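Local coordinates for protein dephospho-CoA kinase (Mycobacterium paratuberculosis, PDB 6N39) that probably phosphorylates the 3'-hydroxyl of dephospho-CoA with ATP to complete coenzyme A synthesis, and carries a C-terminal GrpB-family domain involved in folding of the full-length enzyme, at residues G293-V304 against W325-A333. Residues are numbered along the deposited sequence; the frame is centred on the assembly and turned at random.
With ACT (acetate ion), chain E.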
ATOM      1  N   GLY A 293       7.255   0.683  -3.811  1.00 29.44           N
ATOM      2  CA  GLY A 293       7.618   1.612  -2.758  1.00 30.51           C
ATOM      3  C   GLY A 293       8.697   1.160  -1.781  1.00 36.55           C
ATOM      4  O   GLY A 293       8.895   1.832  -0.758  1.00 33.13           O
ATOM      5  N   TYR A 294       9.430   0.081  -2.073  1.00 32.54           N
ATOM      6  CA  TYR A 294      10.289  -0.576  -1.081  1.00 29.37           C
ATOM      7  C   TYR A 294      11.678  -0.853  -1.649  1.00 29.62           C
ATOM      8  O   TYR A 294      11.912  -1.914  -2.243  1.00 30.82           O
ATOM      9  CB  TYR A 294       9.649  -1.885  -0.603  1.00 31.50           C
ATOM     10  CG  TYR A 294       8.242  -1.725  -0.057  1.00 30.55           C
ATOM     11  CD1 TYR A 294       7.126  -1.775  -0.905  1.00 28.49           C
ATOM     12  CD2 TYR A 294       8.028  -1.551   1.309  1.00 27.17           C
ATOM     13  CE1 TYR A 294       5.838  -1.611  -0.408  1.00 29.39           C
ATOM     14  CE2 TYR A 294       6.755  -1.408   1.820  1.00 29.35           C
ATOM     15  CZ  TYR A 294       5.660  -1.433   0.964  1.00 33.69           C
ATOM     16  OH  TYR A 294       4.401  -1.257   1.497  1.00 29.62           O
ATOM     17  N   PRO A 295      12.624   0.079  -1.494  1.00 26.10           N
ATOM     18  CA  PRO A 295      14.007  -0.214  -1.890  1.00 29.10           C
ATOM     19  C   PRO A 295      14.584  -1.354  -1.056  1.00 36.23           C
ATOM     20  O   PRO A 295      14.199  -1.573   0.097  1.00 29.71           O
ATOM     21  CB  PRO A 295      14.758   1.106  -1.616  1.00 27.59           C
ATOM     22  CG  PRO A 295      13.671   2.184  -1.675  1.00 30.23           C
ATOM     23  CD  PRO A 295      12.432   1.490  -1.107  1.00 25.31           C
ATOM     24  N   ARG A 296      15.565  -2.043  -1.638  1.00 31.72           N
ATOM     25  CA  ARG A 296      16.274  -3.103  -0.928  1.00 35.35           C
ATOM     26  C   ARG A 296      17.437  -2.545  -0.104  1.00 31.90           C
ATOM     27  O   ARG A 296      18.112  -1.601  -0.517  1.00 33.37           O
ATOM     28  CB  ARG A 296      16.803  -4.141  -1.911  1.00 32.96           C
ATOM     29  CG  ARG A 296      17.543  -5.306  -1.203  1.00 32.31           C
ATOM     30  CD  ARG A 296      17.471  -6.583  -2.014  1.00 35.38           C
ATOM     31  NE  ARG A 296      18.569  -6.671  -2.976  1.00 37.83           N
ATOM     32  CZ  ARG A 296      18.768  -7.717  -3.780  1.00 46.60           C
ATOM     33  NH1 ARG A 296      17.919  -8.768  -3.745  1.00 31.73           N
ATOM     34  NH2 ARG A 296      19.810  -7.707  -4.615  1.00 39.67           N
ATOM     35  N   LEU A 297      17.662  -3.125   1.079  1.00 26.76           N
ATOM     36  CA  LEU A 297      18.893  -2.881   1.835  1.00 32.44           C
ATOM     37  C   LEU A 297      19.933  -3.867   1.322  1.00 36.19           C
ATOM     38  O   LEU A 297      19.876  -5.064   1.625  1.00 33.47           O
ATOM     39  CB  LEU A 297      18.662  -3.033   3.337  1.00 31.98           C
ATOM     40  CG  LEU A 297      17.696  -1.939   3.811  1.00 42.87           C
ATOM     41  CD1 LEU A 297      17.006  -2.300   5.098  1.00 50.79           C
ATOM     42  CD2 LEU A 297      18.463  -0.632   3.970  1.00 40.64           C
ATOM     43  N   GLU A 298      20.881  -3.361   0.542  1.00 37.90           N
ATOM     44  CA  GLU A 298      21.697  -4.238  -0.291  1.00 45.08           C
ATOM     45  C   GLU A 298      22.658  -5.098   0.531  1.00 46.28           C
ATOM     46  O   GLU A 298      22.963  -6.228   0.128  1.00 48.91           O
ATOM     47  CB  GLU A 298      22.458  -3.398  -1.328  1.00 46.25           C
ATOM     48  CG  GLU A 298      22.653  -4.086  -2.681  1.00 64.09           C
ATOM     49  CD  GLU A 298      21.340  -4.549  -3.342  1.00 66.35           C
ATOM     50  OE1 GLU A 298      20.338  -3.796  -3.349  1.00 57.95           O
ATOM     51  OE2 GLU A 298      21.323  -5.685  -3.859  1.00 68.81           O
ATOM     52  N   HIS A 299      23.131  -4.610   1.680  1.00 37.68           N
ATOM     53  CA  HIS A 299      24.161  -5.322   2.431  1.00 43.00           C
ATOM     54  C   HIS A 299      23.630  -6.058   3.657  1.00 37.83           C
ATOM     55  O   HIS A 299      24.397  -6.305   4.596  1.00 40.84           O
ATOM     56  CB  HIS A 299      25.259  -4.357   2.848  1.00 44.27           C
ATOM     57  CG  HIS A 299      25.842  -3.613   1.696  1.00 57.95           C
ATOM     58  ND1 HIS A 299      26.662  -4.215   0.768  1.00 57.52           N
ATOM     59  CD2 HIS A 299      25.687  -2.331   1.291  1.00 56.58           C
ATOM     60  CE1 HIS A 299      27.010  -3.328  -0.147  1.00 63.09           C
ATOM     61  NE2 HIS A 299      26.430  -2.177   0.147  1.00 64.96           N
ATOM     62  N   ILE A 300      22.348  -6.395   3.688  1.00 34.14           N
ATOM     63  CA  ILE A 300      21.807  -7.282   4.718  1.00 33.93           C
ATOM     64  C   ILE A 300      21.331  -8.542   4.010  1.00 39.37           C
ATOM     65  O   ILE A 300      20.358  -8.504   3.245  1.00 35.63           O
ATOM     66  CB  ILE A 300      20.672  -6.634   5.522  1.00 35.21           C
ATOM     67  CG1 ILE A 300      21.144  -5.317   6.153  1.00 41.89           C
ATOM     68  CG2 ILE A 300      20.183  -7.602   6.618  1.00 33.74           C
ATOM     69  CD1 ILE A 300      20.080  -4.625   6.975  1.00 40.68           C
ATOM     70  N   THR A 301      22.028  -9.658   4.246  1.00 30.48           N
ATOM     71  CA  THR A 301      21.731 -10.905   3.558  1.00 30.08           C
ATOM     72  C   THR A 301      21.536 -12.090   4.502  1.00 32.55           C
ATOM     73  O   THR A 301      21.477 -13.231   4.031  1.00 32.19           O
ATOM     74  CB  THR A 301      22.840 -11.227   2.545  1.00 36.55           C
ATOM     75  OG1 THR A 301      24.118 -11.146   3.191  1.00 34.60           O
ATOM     76  CG2 THR A 301      22.802 -10.231   1.388  1.00 37.74           C
ATOM     77  N   ALA A 302      21.411 -11.860   5.810  1.00 28.96           N
ATOM     78  CA  ALA A 302      21.147 -12.942   6.758  1.00 30.71           C
ATOM     79  C   ALA A 302      20.585 -12.348   8.044  1.00 34.75           C
ATOM     80  O   ALA A 302      20.753 -11.158   8.318  1.00 33.77           O
ATOM     81  CB  ALA A 302      22.413 -13.764   7.064  1.00 28.99           C
ATOM     82  N   ASP A 303      19.867 -13.187   8.805  1.00 31.75           N
ATOM     83  CA  ASP A 303      19.587 -12.927  10.216  1.00 31.39           C
ATOM     84  C   ASP A 303      20.772 -13.399  11.070  1.00 37.26           C
ATOM     85  O   ASP A 303      21.709 -14.040  10.582  1.00 36.50           O
ATOM     86  CB  ASP A 303      18.303 -13.651  10.666  1.00 33.90           C
ATOM     87  CG  ASP A 303      17.039 -13.143   9.949  1.00 38.53           C
ATOM     88  OD1 ASP A 303      16.762 -11.925   9.987  1.00 37.54           O
ATOM     89  OD2 ASP A 303      16.324 -13.969   9.347  1.00 40.68           O
ATOM     90  N   VAL A 304      20.714 -13.099  12.367  1.00 33.31           N
ATOM     91  CA  VAL A 304      21.661 -13.657  13.335  1.00 36.09           C
ATOM     92  C   VAL A 304      21.375 -15.145  13.500  1.00 40.19           C
ATOM     93  O   VAL A 304      20.251 -15.539  13.820  1.00 34.57           O
ATOM     94  CB  VAL A 304      21.553 -12.921  14.679  1.00 38.63           C
ATOM     95  CG1 VAL A 304      22.529 -13.500  15.728  1.00 35.08           C
ATOM     96  CG2 VAL A 304      21.823 -11.434  14.479  1.00 42.32           C
ATOM     97  N   TRP A 325      20.314 -19.390   7.130  1.00 33.01           N
ATOM     98  CA  TRP A 325      19.888 -18.154   7.770  1.00 31.30           C
ATOM     99  C   TRP A 325      19.884 -16.963   6.812  1.00 34.44           C
ATOM    100  O   TRP A 325      19.562 -15.847   7.236  1.00 34.16           O
ATOM    101  CB  TRP A 325      20.769 -17.849   8.999  1.00 30.92           C
ATOM    102  CG  TRP A 325      20.512 -18.795  10.141  1.00 34.21           C
ATOM    103  CD1 TRP A 325      21.269 -19.881  10.500  1.00 33.42           C
ATOM    104  CD2 TRP A 325      19.407 -18.753  11.053  1.00 27.84           C
ATOM    105  NE1 TRP A 325      20.703 -20.504  11.585  1.00 36.36           N
ATOM    106  CE2 TRP A 325      19.552 -19.843  11.934  1.00 36.32           C
ATOM    107  CE3 TRP A 325      18.290 -17.910  11.189  1.00 33.90           C
ATOM    108  CZ2 TRP A 325      18.638 -20.103  12.966  1.00 35.45           C
ATOM    109  CZ3 TRP A 325      17.379 -18.167  12.215  1.00 35.54           C
ATOM    110  CH2 TRP A 325      17.561 -19.261  13.088  1.00 34.32           C
ATOM    111  N   HIS A 326      20.193 -17.169   5.532  1.00 30.55           N
ATOM    112  CA  HIS A 326      20.217 -16.043   4.601  1.00 28.63           C
ATOM    113  C   HIS A 326      18.802 -15.584   4.265  1.00 29.66           C
ATOM    114  O   HIS A 326      17.823 -16.316   4.446  1.00 30.54           O
ATOM    115  CB  HIS A 326      20.964 -16.405   3.318  1.00 29.71           C
ATOM    116  CG  HIS A 326      22.440 -16.546   3.514  1.00 36.56           C
ATOM    117  ND1 HIS A 326      23.356 -16.103   2.588  1.00 43.36           N
ATOM    118  CD2 HIS A 326      23.159 -17.048   4.546  1.00 43.29           C
ATOM    119  CE1 HIS A 326      24.578 -16.345   3.029  1.00 47.19           C
ATOM    120  NE2 HIS A 326      24.486 -16.917   4.217  1.00 43.72           N
ATOM    121  N   LYS A 327      18.708 -14.339   3.787  1.00 28.25           N
ATOM    122  CA  LYS A 327      17.442 -13.693   3.461  1.00 29.54           C
ATOM    123  C   LYS A 327      17.724 -12.472   2.590  1.00 30.98           C
ATOM    124  O   LYS A 327      18.880 -12.147   2.277  1.00 30.04           O
ATOM    125  CB  LYS A 327      16.691 -13.288   4.740  1.00 29.48           C
ATOM    126  CG  LYS A 327      17.357 -12.131   5.509  1.00 32.67           C
ATOM    127  CD  LYS A 327      16.471 -11.656   6.685  1.00 36.61           C
ATOM    128  CE  LYS A 327      16.936 -10.313   7.251  1.00 35.26           C
ATOM    129  NZ  LYS A 327      16.054  -9.860   8.372  1.00 35.39           N
ATOM    130  N   ARG A 328      16.649 -11.793   2.191  1.00 30.38           N
ATOM    131  CA  ARG A 328      16.754 -10.412   1.727  1.00 30.26           C
ATOM    132  C   ARG A 328      15.851  -9.548   2.604  1.00 30.31           C
ATOM    133  O   ARG A 328      14.979 -10.058   3.311  1.00 30.06           O
ATOM    134  CB  ARG A 328      16.370 -10.260   0.230  1.00 27.13           C
ATOM    135  CG  ARG A 328      17.129 -11.182  -0.744  1.00 27.97           C
ATOM    136  CD  ARG A 328      18.618 -10.853  -0.887  1.00 26.12           C
ATOM    137  NE  ARG A 328      19.314 -11.765  -1.822  1.00 31.45           N
ATOM    138  CZ  ARG A 328      20.124 -12.775  -1.480  1.00 38.15           C
ATOM    139  NH1 ARG A 328      20.388 -13.051  -0.201  1.00 29.09           N
ATOM    140  NH2 ARG A 328      20.706 -13.509  -2.426  1.00 31.92           N
ATOM    141  N   ILE A 329      16.067  -8.232   2.584  1.00 29.12           N
ATOM    142  CA  ILE A 329      15.203  -7.328   3.338  1.00 27.19           C
ATOM    143  C   ILE A 329      15.114  -6.005   2.587  1.00 33.70           C
ATOM    144  O   ILE A 329      16.113  -5.485   2.081  1.00 27.00           O
ATOM    145  CB  ILE A 329      15.685  -7.130   4.798  1.00 29.28           C
ATOM    146  CG1 ILE A 329      14.772  -6.145   5.569  1.00 25.11           C
ATOM    147  CG2 ILE A 329      17.144  -6.682   4.837  1.00 29.60           C
ATOM    148  CD1 ILE A 329      15.232  -5.910   7.086  1.00 31.87           C
ATOM    149  N   HIS A 330      13.890  -5.514   2.447  1.00 36.33           N
ATOM    150  CA  HIS A 330      13.582  -4.215   1.878  1.00 29.86           C
ATOM    151  C   HIS A 330      12.944  -3.371   2.971  1.00 34.04           C
ATOM    152  O   HIS A 330      12.555  -3.880   4.027  1.00 31.95           O
ATOM    153  CB  HIS A 330      12.600  -4.338   0.699  1.00 31.11           C
ATOM    154  CG  HIS A 330      13.107  -5.149  -0.454  1.00 30.31           C
ATOM    155  ND1 HIS A 330      13.140  -4.657  -1.740  1.00 31.07           N
ATOM    156  CD2 HIS A 330      13.566  -6.424  -0.524  1.00 27.76           C
ATOM    157  CE1 HIS A 330      13.622  -5.584  -2.552  1.00 30.56           C
ATOM    158  NE2 HIS A 330      13.871  -6.670  -1.842  1.00 30.87           N
ATOM    159  N   ALA A 331      12.782  -2.080   2.702  1.00 29.58           N
ATOM    160  CA  ALA A 331      12.001  -1.272   3.635  1.00 31.49           C
ATOM    161  C   ALA A 331      11.299  -0.165   2.867  1.00 30.59           C
ATOM    162  O   ALA A 331      11.685   0.183   1.749  1.00 32.13           O
ATOM    163  CB  ALA A 331      12.862  -0.672   4.760  1.00 26.44           C
ATOM    164  N   SER A 332      10.263   0.399   3.487  1.00 28.31           N
ATOM    165  CA  SER A 332       9.489   1.424   2.792  1.00 29.26           C
ATOM    166  C   SER A 332      10.296   2.706   2.670  1.00 28.87           C
ATOM    167  O   SER A 332      11.035   3.076   3.580  1.00 30.52           O
ATOM    168  CB  SER A 332       8.179   1.710   3.520  1.00 29.39           C
ATOM    169  OG  SER A 332       7.493   2.769   2.879  1.00 33.06           O
ATOM    170  N   ALA A 333      10.147   3.386   1.535  1.00 32.88           N
ATOM    171  CA  ALA A 333      10.678   4.728   1.339  1.00 34.83           C
ATOM    172  C   ALA A 333       9.719   5.816   1.820  1.00 33.34           C
ATOM    173  O   ALA A 333      10.056   6.998   1.723  1.00 35.30           O
ATOM    174  CB  ALA A 333      10.999   4.950  -0.150  1.00 30.57           C
TER
HETATM  175  C   ACT E 504      22.859 -15.661  -0.828  1.00 48.32           C
HETATM  176  O   ACT E 504      22.600 -14.972   0.210  1.00 36.87           O
HETATM  177  OXT ACT E 504      22.435 -15.503  -2.019  1.00 44.09           O
HETATM  178  CH3 ACT E 504      23.838 -16.896  -0.594  1.00 49.12           C
HETATM  179  O   HOH W   1      15.408  -8.986  -2.907  1.00 31.51           O
HETATM  180  O   HOH W   2      18.835  -7.548   1.301  1.00 31.49           O
HETATM  181  O   HOH W   3      16.883 -15.820   7.827  1.00 33.07           O
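The CB of Arg296 lies over one face of the His330 imidazole in a CH-pi contact, 3.7 Å from the ring centroid. Here the loop after helix 286-291 runs along strand 328-331, an outermost strand of the mixed sheet in the GrpB-family (UPF0157) domain; on its other edge this strand pairs antiparallel with strand 339-345. Isolated beta bridges join Arg296 to His330 and Ala302 to His326; between them a type I turn, Leu297 to Ile300, leaves the strand and the register shifts by two. Water 2 links turn and strand, donating to Leu297 O and Ile300 O and accepting from Ile329 N. Histidine suits position 330 because both ring nitrogens are used. His330 ND1 donates to Tyr294 O at 3.0 Å, in the ring plane but above the carbonyl plane, while NE2 shares water 1 with Arg296 NH1. With CG anti to the backbone N (chi1 -179°) and a bend at chi3, Arg296 runs its aliphatic chain past this ring, and its NH2 forms a salt bridge with Glu298 OE2 (2.6 Å). Arg296 NH1 comes 3.8 Å from Arg328 NE, yet OD1 of Asp283 forms salt bridges with both atoms and probably offsets their charges. Beta-branched Ile300 places CB and CG2 each 3.6 Å from Ile329 CG2, an apolar contact beside the turn. Farther along, Arg328 and His326 clasp an acetate, probably from the crystallisation liquor. Lys327, extended beyond CG, crosses Asp303 at about a right angle; His342 ND1 also bonds its NZ, and Arg344 pairs with Asp303 OD2. The Lys327 NZ salt bridge meets Asp303 OD1 on the syn side, 2.7 Å away and 28° out of the carboxylate plane.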